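Side-chain contacts in 3-phytase (PDB 2WNH), which probably hydrolyses phytate (inositol hexakisphosphate) at its 3-phosphate: residues B[19-24]-B[69-74]; B[59-64]-B[108-113]; B[350-353]-B[357-360]. The protein carries 3 engineered substitutions. All blocks are in the same frame, centred on the assembly; numbering follows the deposited sequence. Where two conformers were deposited one is given.

Interaction 1: residues B[19-24]-B[69-74]; sequences VVELSR and REEGQH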
loop_
_atom_site.group_PDB
_atom_site.type_symbol
_atom_site.label_atom_id
_atom_site.label_comp_id
_atom_site.label_asym_id
_atom_site.label_seq_id
_atom_site.Cartn_x
_atom_site.Cartn_y
_atom_site.Cartn_z
ATOM N N VAL B 19 -19.172 20.916 -0.876
ATOM C CA VAL B 19 -19.973 20.019 -1.695
ATOM C C VAL B 19 -21.248 19.651 -0.942
ATOM O O VAL B 19 -21.217 19.296 0.243
ATOM C CB VAL B 19 -19.194 18.699 -2.016
ATOM C CG1 VAL B 19 -20.071 17.751 -2.851
ATOM C CG2 VAL B 19 -17.869 18.969 -2.767
ATOM N N VAL B 20 -22.388 19.730 -1.641
ATOM C CA VAL B 20 -23.643 19.167 -1.128
ATOM C C VAL B 20 -24.106 18.154 -2.162
ATOM O O VAL B 20 -24.273 18.499 -3.337
ATOM C CB VAL B 20 -24.748 20.263 -0.940
ATOM C CG1 VAL B 20 -26.117 19.639 -0.624
ATOM C CG2 VAL B 20 -24.334 21.240 0.157
ATOM N N GLU B 21 -24.284 16.911 -1.728
ATOM C CA GLU B 21 -24.632 15.830 -2.646
ATOM C C GLU B 21 -25.867 15.048 -2.189
ATOM O O GLU B 21 -26.010 14.716 -0.986
ATOM C CB GLU B 21 -23.437 14.879 -2.760
ATOM C CG GLU B 21 -23.639 13.714 -3.719
ATOM C CD GLU B 21 -22.338 12.995 -4.028
ATOM O OE1 GLU B 21 -21.396 13.103 -3.233
ATOM O OE2 GLU B 21 -22.246 12.366 -5.105
ATOM N N LEU B 22 -26.752 14.789 -3.162
ATOM C CA LEU B 22 -27.958 13.982 -2.970
ATOM C C LEU B 22 -27.851 12.750 -3.865
ATOM O O LEU B 22 -28.011 12.854 -5.082
ATOM C CB LEU B 22 -29.226 14.802 -3.322
ATOM C CG LEU B 22 -30.567 14.030 -3.207
ATOM C CD1 LEU B 22 -30.843 13.556 -1.761
ATOM C CD2 LEU B 22 -31.745 14.855 -3.741
ATOM N N SER B 23 -27.635 11.590 -3.244
ATOM C CA SER B 23 -27.403 10.337 -3.934
ATOM C C SER B 23 -28.641 9.458 -3.873
ATOM O O SER B 23 -29.326 9.436 -2.848
ATOM C CB SER B 23 -26.270 9.579 -3.238
ATOM O OG SER B 23 -25.994 8.334 -3.888
ATOM N N ARG B 24 -28.885 8.699 -4.945
ATOM C CA ARG B 24 -29.856 7.616 -4.905
ATOM C C ARG B 24 -29.167 6.444 -4.235
ATOM O O ARG B 24 -27.933 6.303 -4.314
ATOM C CB ARG B 24 -30.285 7.203 -6.335
ATOM C CG ARG B 24 -31.454 6.215 -6.335
ATOM C CD ARG B 24 -31.766 5.648 -7.724
ATOM N NE ARG B 24 -32.742 4.541 -7.585
ATOM C CZ ARG B 24 -33.127 3.725 -8.570
ATOM N NH1 ARG B 24 -32.657 3.887 -9.799
ATOM N NH2 ARG B 24 -33.976 2.724 -8.313
ATOM N N ARG B 69 -14.916 5.784 -4.035
ATOM C CA ARG B 69 -13.442 5.760 -4.022
ATOM C C ARG B 69 -12.877 6.802 -4.971
ATOM O O ARG B 69 -12.010 7.601 -4.589
ATOM C CB ARG B 69 -12.903 4.377 -4.417
ATOM C CG ARG B 69 -11.364 4.321 -4.468
ATOM C CD ARG B 69 -10.816 2.964 -4.922
ATOM N NE ARG B 69 -11.392 1.784 -4.250
ATOM C CZ ARG B 69 -11.591 1.645 -2.941
ATOM N NH1 ARG B 69 -11.331 2.641 -2.091
ATOM N NH2 ARG B 69 -12.109 0.506 -2.482
ATOM N N GLU B 70 -13.396 6.833 -6.196
ATOM C CA GLU B 70 -12.909 7.820 -7.172
ATOM C C GLU B 70 -13.264 9.250 -6.717
ATOM O O GLU B 70 -12.464 10.170 -6.886
ATOM C CB GLU B 70 -13.451 7.495 -8.560
ATOM C CG GLU B 70 -13.045 6.101 -9.062
ATOM C CD GLU B 70 -11.532 5.905 -9.196
ATOM O OE1 GLU B 70 -10.815 6.882 -9.525
ATOM O OE2 GLU B 70 -11.064 4.762 -8.995
ATOM N N GLU B 71 -14.438 9.410 -6.104
ATOM C CA GLU B 71 -14.893 10.701 -5.584
ATOM C C GLU B 71 -13.989 11.208 -4.460
ATOM O O GLU B 71 -13.617 12.397 -4.425
ATOM C CB GLU B 71 -16.334 10.572 -5.072
ATOM C CG GLU B 71 -16.986 11.911 -4.811
ATOM C CD GLU B 71 -18.433 11.790 -4.372
ATOM O OE1 GLU B 71 -18.911 10.660 -4.138
ATOM O OE2 GLU B 71 -19.060 12.863 -4.220
ATOM N N GLY B 72 -13.648 10.328 -3.514
ATOM C CA GLY B 72 -12.759 10.744 -2.426
ATOM C C GLY B 72 -11.391 11.162 -2.963
ATOM O O GLY B 72 -10.804 12.168 -2.512
ATOM N N GLN B 73 -10.882 10.404 -3.939
ATOM C CA GLN B 73 -9.590 10.742 -4.556
ATOM C C GLN B 73 -9.679 12.113 -5.238
ATOM O O GLN B 73 -8.763 12.934 -5.124
ATOM C CB GLN B 73 -9.140 9.645 -5.539
ATOM C CG GLN B 73 -8.777 8.323 -4.834
ATOM C CD GLN B 73 -8.474 7.167 -5.777
ATOM O OE1 GLN B 73 -8.516 7.314 -7.008
ATOM N NE2 GLN B 73 -8.137 5.993 -5.192
ATOM N N HIS B 74 -10.789 12.350 -5.937
ATOM C CA HIS B 74 -11.011 13.605 -6.663
ATOM C C HIS B 74 -11.014 14.794 -5.706
ATOM O O HIS B 74 -10.351 15.793 -5.948
ATOM C CB HIS B 74 -12.324 13.510 -7.466
ATOM C CG HIS B 74 -12.786 14.804 -8.054
ATOM N ND1 HIS B 74 -12.154 15.412 -9.119
ATOM C CD2 HIS B 74 -13.857 15.583 -7.756
ATOM C CE1 HIS B 74 -12.801 16.521 -9.440
ATOM N NE2 HIS B 74 -13.836 16.651 -8.623
#
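Glu-21 and Glu-71 meet between the central mixed sheet and a covering helix of the histidine acid phosphatase fold, Glu-21 on strand 14-24 and Glu-71 on helix 58-77. The two acidic chains approach from opposite directions, and the contact is buried. Glu-21 OE1 lies 2.5 Å from Glu-71 OE2, so close for two acid oxygens that one of the groups probably carries a proton. Glu-21 OE2 is farther from the same Glu-71 OE2, at 3.3 Å, and is not hydrogen-bonded to it. The carboxylate planes are turned 72° against each other. Both side chains stretch out beyond CG, and in each CG stands anti to the backbone N (chi1 -178° in Glu-21, -167° in Glu-71), which carries both acid groups into the space between strand and helix. The surroundings probably help to offset the like charges: Lys-67 NZ forms salt bridges to Glu-21 OE2 and Glu-71 OE1, while Ser-320 OG and Trp-284 NE1 hydrogen-bond to Glu-21 OE2 and OE1. Strand 14-24 ends at Arg-24, the first residue of the RHGIRPP sequence, so the acid pair joins a helix to the strand that leads into the signature motif characteristic of this phosphatase family.

Interaction 2: residues B[59-64]-B[108-113]; sequences HGYAAV and LVDGAF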
loop_
_atom_site.group_PDB
_atom_site.type_symbol
_atom_site.label_atom_id
_atom_site.label_comp_id
_atom_site.label_asym_id
_atom_site.label_seq_id
_atom_site.Cartn_x
_atom_site.Cartn_y
_atom_site.Cartn_z
ATOM N N HIS B 59 -23.555 -6.529 -5.064
ATOM C CA HIS B 59 -23.059 -5.907 -6.283
ATOM C C HIS B 59 -23.344 -4.390 -6.263
ATOM O O HIS B 59 -22.491 -3.554 -6.645
ATOM C CB HIS B 59 -23.707 -6.595 -7.491
ATOM C CG HIS B 59 -23.280 -6.052 -8.822
ATOM N ND1 HIS B 59 -22.433 -6.749 -9.658
ATOM C CD2 HIS B 59 -23.626 -4.919 -9.489
ATOM C CE1 HIS B 59 -22.265 -6.059 -10.778
ATOM N NE2 HIS B 59 -22.980 -4.948 -10.701
ATOM N N GLY B 60 -24.531 -4.039 -5.770
ATOM C CA GLY B 60 -24.895 -2.624 -5.565
ATOM C C GLY B 60 -23.923 -1.920 -4.635
ATOM O O GLY B 60 -23.483 -0.807 -4.928
ATOM N N TYR B 61 -23.598 -2.552 -3.509
ATOM C CA TYR B 61 -22.626 -1.956 -2.572
ATOM C C TYR B 61 -21.283 -1.761 -3.289
ATOM O O TYR B 61 -20.696 -0.673 -3.223
ATOM C CB TYR B 61 -22.456 -2.876 -1.367
ATOM C CG TYR B 61 -21.755 -2.249 -0.189
ATOM C CD1 TYR B 61 -20.361 -2.145 -0.154
ATOM C CD2 TYR B 61 -22.487 -1.769 0.910
ATOM C CE1 TYR B 61 -19.715 -1.583 0.944
ATOM C CE2 TYR B 61 -21.836 -1.181 2.021
ATOM C CZ TYR B 61 -20.444 -1.114 2.014
ATOM O OH TYR B 61 -19.785 -0.540 3.068
ATOM N N ALA B 62 -20.800 -2.807 -3.972
ATOM C CA ALA B 62 -19.519 -2.733 -4.694
ATOM C C ALA B 62 -19.478 -1.609 -5.721
ATOM O O ALA B 62 -18.501 -0.895 -5.803
ATOM C CB ALA B 62 -19.181 -4.068 -5.350
ATOM N N ALA B 63 -20.553 -1.440 -6.495
ATOM C CA ALA B 63 -20.608 -0.355 -7.472
ATOM C C ALA B 63 -20.573 1.023 -6.814
ATOM O O ALA B 63 -19.938 1.938 -7.330
ATOM C CB ALA B 63 -21.847 -0.491 -8.348
ATOM N N VAL B 64 -21.252 1.147 -5.672
ATOM C CA VAL B 64 -21.258 2.413 -4.919
ATOM C C VAL B 64 -19.865 2.688 -4.324
ATOM O O VAL B 64 -19.363 3.818 -4.414
ATOM C CB VAL B 64 -22.396 2.473 -3.873
ATOM C CG1 VAL B 64 -22.266 3.744 -3.020
ATOM C CG2 VAL B 64 -23.755 2.519 -4.592
ATOM N N LEU B 108 -20.526 4.574 0.249
ATOM C CA LEU B 108 -19.868 5.761 -0.291
ATOM C C LEU B 108 -18.677 6.175 0.552
ATOM O O LEU B 108 -17.631 6.474 -0.023
ATOM C CB LEU B 108 -20.832 6.956 -0.366
ATOM C CG LEU B 108 -21.790 6.847 -1.561
ATOM C CD1 LEU B 108 -22.973 7.842 -1.481
ATOM C CD2 LEU B 108 -21.056 7.068 -2.901
ATOM N N VAL B 109 -18.817 6.151 1.884
ATOM C CA VAL B 109 -17.690 6.573 2.751
ATOM C C VAL B 109 -16.642 5.462 2.920
ATOM O O VAL B 109 -15.452 5.744 3.108
ATOM C CB VAL B 109 -18.150 7.181 4.101
ATOM C CG1 VAL B 109 -18.791 8.542 3.859
ATOM C CG2 VAL B 109 -19.119 6.231 4.834
ATOM N N ASP B 110 -17.093 4.208 2.834
ATOM C CA ASP B 110 -16.208 3.020 2.754
ATOM C C ASP B 110 -15.216 3.172 1.581
ATOM O O ASP B 110 -14.017 2.945 1.736
ATOM C CB ASP B 110 -17.101 1.769 2.550
ATOM C CG ASP B 110 -16.447 0.452 3.005
ATOM O OD1 ASP B 110 -15.290 0.407 3.478
ATOM O OD2 ASP B 110 -17.147 -0.579 2.886
ATOM N N GLY B 111 -15.715 3.610 0.424
ATOM C CA GLY B 111 -14.880 3.862 -0.750
ATOM C C GLY B 111 -14.057 5.138 -0.628
ATOM O O GLY B 111 -12.844 5.165 -0.921
ATOM N N ALA B 112 -14.719 6.214 -0.217
ATOM C CA ALA B 112 -14.072 7.545 -0.205
ATOM C C ALA B 112 -12.954 7.647 0.814
ATOM O O ALA B 112 -12.001 8.380 0.578
ATOM C CB ALA B 112 -15.103 8.671 0.014
ATOM N N PHE B 113 -13.074 6.924 1.938
ATOM C CA PHE B 113 -12.097 6.989 3.035
ATOM C C PHE B 113 -11.689 5.579 3.434
ATOM O O PHE B 113 -12.173 5.047 4.435
ATOM C CB PHE B 113 -12.734 7.733 4.221
ATOM C CG PHE B 113 -13.284 9.094 3.845
ATOM C CD1 PHE B 113 -12.416 10.173 3.627
ATOM C CD2 PHE B 113 -14.655 9.289 3.691
ATOM C CE1 PHE B 113 -12.919 11.443 3.272
ATOM C CE2 PHE B 113 -15.179 10.530 3.327
ATOM C CZ PHE B 113 -14.329 11.619 3.128
#
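Val-64 and Leu-108 form the tight part of a helix-helix contact between 58-77 and 99-112, two helices of the alpha/beta fold, at a place where Leu-108 also touches Leu-286 of the central sheet. Their CA atoms are 5.9 Å apart, the closest CA pair between the two segments. Methyl CG1 of Val-64 sits against two atoms of the leucine, CG and CD2, each at 3.5 Å; the approach to CG is closer than usual for carbons. The CB of Leu-108 points away from the other helix, but with CG beside its own backbone N (chi1 -77°) the branched end comes back to the valine. Val-64 also packs on Thr-104 and Ala-107, which extends this apolar side along helix 99-112.

The other side of the contact is polar and looser, resting across the two segments on a single hydrogen bond between Tyr-61 and Asp-110. It lies at the second subunit and beside a glycerol, probably from the crystallisation liquor, which makes a weak hydrogen bond to Tyr-61 OH. Asp-110 OD2 also bonds to His-59 ND1 of the second subunit, and OD1 to Asn-221 ND2 of that subunit. Within the chain, Tyr-61 OH donates to Asp-110 OD2 over 2.6 Å; this oxygen lies in the plane of the phenol ring and is met on its anti side, 26° out of the carboxylate plane.

Interaction 3: residues B[350-353]-B[357-360]; sequences RLQT and QHPM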
loop_
_atom_site.group_PDB
_atom_site.type_symbol
_atom_site.label_atom_id
_atom_site.label_comp_id
_atom_site.label_asym_id
_atom_site.label_seq_id
_atom_site.Cartn_x
_atom_site.Cartn_y
_atom_site.Cartn_z
ATOM N N ARG B 350 -20.539 -4.330 -15.173
ATOM C CA ARG B 350 -19.141 -4.825 -15.125
ATOM C C ARG B 350 -18.371 -4.422 -13.858
ATOM O O ARG B 350 -17.196 -4.794 -13.693
ATOM C CB ARG B 350 -18.380 -4.350 -16.372
ATOM C CG ARG B 350 -18.941 -4.903 -17.715
ATOM C CD ARG B 350 -18.272 -4.207 -18.893
ATOM N NE ARG B 350 -16.814 -4.337 -18.774
ATOM C CZ ARG B 350 -16.104 -5.363 -19.241
ATOM N NH1 ARG B 350 -16.694 -6.356 -19.892
ATOM N NH2 ARG B 350 -14.792 -5.386 -19.065
ATOM N N LEU B 351 -19.015 -3.678 -12.961
ATOM C CA LEU B 351 -18.324 -3.085 -11.798
ATOM C C LEU B 351 -17.049 -2.355 -12.228
ATOM O O LEU B 351 -15.986 -2.467 -11.576
ATOM C CB LEU B 351 -18.043 -4.131 -10.713
ATOM C CG LEU B 351 -19.288 -4.711 -10.022
ATOM C CD1 LEU B 351 -18.897 -5.773 -9.020
ATOM C CD2 LEU B 351 -20.094 -3.584 -9.319
ATOM N N GLN B 352 -17.175 -1.595 -13.317
ATOM C CA GLN B 352 -16.067 -0.776 -13.813
ATOM C C GLN B 352 -15.813 0.399 -12.872
ATOM O O GLN B 352 -16.738 1.119 -12.526
ATOM C CB GLN B 352 -16.403 -0.243 -15.213
ATOM C CG GLN B 352 -15.402 0.779 -15.770
ATOM C CD GLN B 352 -14.052 0.147 -16.035
ATOM O OE1 GLN B 352 -13.964 -0.849 -16.755
ATOM N NE2 GLN B 352 -13.002 0.688 -15.418
ATOM N N THR B 353 -14.563 0.638 -12.475
ATOM C CA THR B 353 -14.316 1.852 -11.692
ATOM C C THR B 353 -14.316 3.072 -12.600
ATOM O O THR B 353 -13.703 3.026 -13.667
ATOM C CB THR B 353 -12.978 1.844 -10.948
ATOM O OG1 THR B 353 -12.633 0.502 -10.604
ATOM C CG2 THR B 353 -13.128 2.682 -9.669
ATOM N N GLN B 357 -10.315 6.761 -17.585
ATOM C CA GLN B 357 -10.591 6.119 -18.891
ATOM C C GLN B 357 -12.045 5.673 -19.128
ATOM O O GLN B 357 -12.438 5.389 -20.268
ATOM C CB GLN B 357 -9.661 4.918 -19.107
ATOM C CG GLN B 357 -8.168 5.254 -19.222
ATOM C CD GLN B 357 -7.380 4.903 -17.973
ATOM O OE1 GLN B 357 -7.365 5.654 -16.985
ATOM N NE2 GLN B 357 -6.700 3.756 -18.013
ATOM N N HIS B 358 -12.821 5.574 -18.050
ATOM C CA HIS B 358 -14.249 5.216 -18.103
ATOM C C HIS B 358 -14.920 6.157 -17.134
ATOM O O HIS B 358 -15.351 5.737 -16.049
ATOM C CB HIS B 358 -14.497 3.795 -17.603
ATOM C CG HIS B 358 -13.640 2.757 -18.250
ATOM N ND1 HIS B 358 -12.307 2.594 -17.934
ATOM C CD2 HIS B 358 -13.935 1.806 -19.165
ATOM C CE1 HIS B 358 -11.814 1.595 -18.642
ATOM N NE2 HIS B 358 -12.778 1.105 -19.402
ATOM N N PRO B 359 -15.002 7.447 -17.505
ATOM C CA PRO B 359 -15.397 8.463 -16.549
ATOM C C PRO B 359 -16.900 8.387 -16.262
ATOM O O PRO B 359 -17.670 7.810 -17.053
ATOM C CB PRO B 359 -15.035 9.775 -17.265
ATOM C CG PRO B 359 -15.176 9.470 -18.684
ATOM C CD PRO B 359 -14.750 8.025 -18.840
ATOM N N MET B 360 -17.292 8.932 -15.118
ATOM C CA MET B 360 -18.711 9.119 -14.824
ATOM C C MET B 360 -19.354 9.876 -15.979
ATOM O O MET B 360 -18.736 10.769 -16.570
ATOM C CB MET B 360 -18.899 9.936 -13.543
ATOM C CG MET B 360 -18.377 9.266 -12.303
ATOM S SD MET B 360 -19.416 7.862 -11.818
ATOM C CE MET B 360 -20.896 8.657 -11.207
#
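Gln-352 lays its amide flat on the imidazole of His-358, an amide-pi stack that spans the surface loop between helix 345-349 and strand 361-364. The loop leaves the helix through a Schellman motif at Leu-351, and Gln-352 follows directly. Its CB is directed at the segment 357-360. CG is the first atom to touch: it lies 3.6 Å from His-358 CB and makes a CH-pi contact with the ring, 4.0 Å from Gln-352 CG to the ring centroid. A bend at the next bond (chi2 67°) then turns the amide over the imidazole. CD hovers 3.4 Å above the ring plane, over its centre, with the two planes only 7° from parallel. The amide oxygen reaches out over the far side of the ring, 3.5 Å from Gln-352 OE1 to His-358 NE2, and the amide nitrogen rides above the other ring nitrogen, 3.2 Å from Gln-352 NE2 to His-358 ND1. Neither pair has the angle of a hydrogen bond, because the polar atoms face each other through the stack.

One N-H of the Gln-352 side-chain amide is used within its own segment: NE2 donates to Thr-353 O at 3.0 Å and 170°, with that oxygen in the plane of the amide, which fixes the amide's rotation and so its parallel setting on the ring. His-358 in turn has ND1 hydrogen-bonded to Asp-355 OD1, and Asp-347 of helix 345-349 touches both stacked residues. His-358 belongs to a magnesium site seen in a crystal structure of this protein but empty in this chain. The bond of ND1 to a carboxylate is consistent with a proton on ND1; if the ring is neutral, NE2 would then carry the lone pair and could be the atom offered to a metal.

How the interactions relate
Interactions 1 and 2 share helix 58-77, and their centres are 10 Å apart. The N-terminal part of that helix packs on helix 99-112, and its C-terminal half faces strand 14-24; the two contacts meet where Ser-23 OG comes within 3.9 Å of Leu-108 CD1 and Gly-72 CA within 4.0 Å of Ala-112 CB. Interaction 3 follows later in the chain, its centre 13 Å from that of interaction 2 and 15 Å from that of interaction 1. Leu-351 ties it to the same helix, with its CG 3.4 Å from His-59 CE1. Interactions 2 and 3 both border the second subunit. Interaction 3 contains a residue of the magnesium site, whereas interactions 1 and 2 lie away from it.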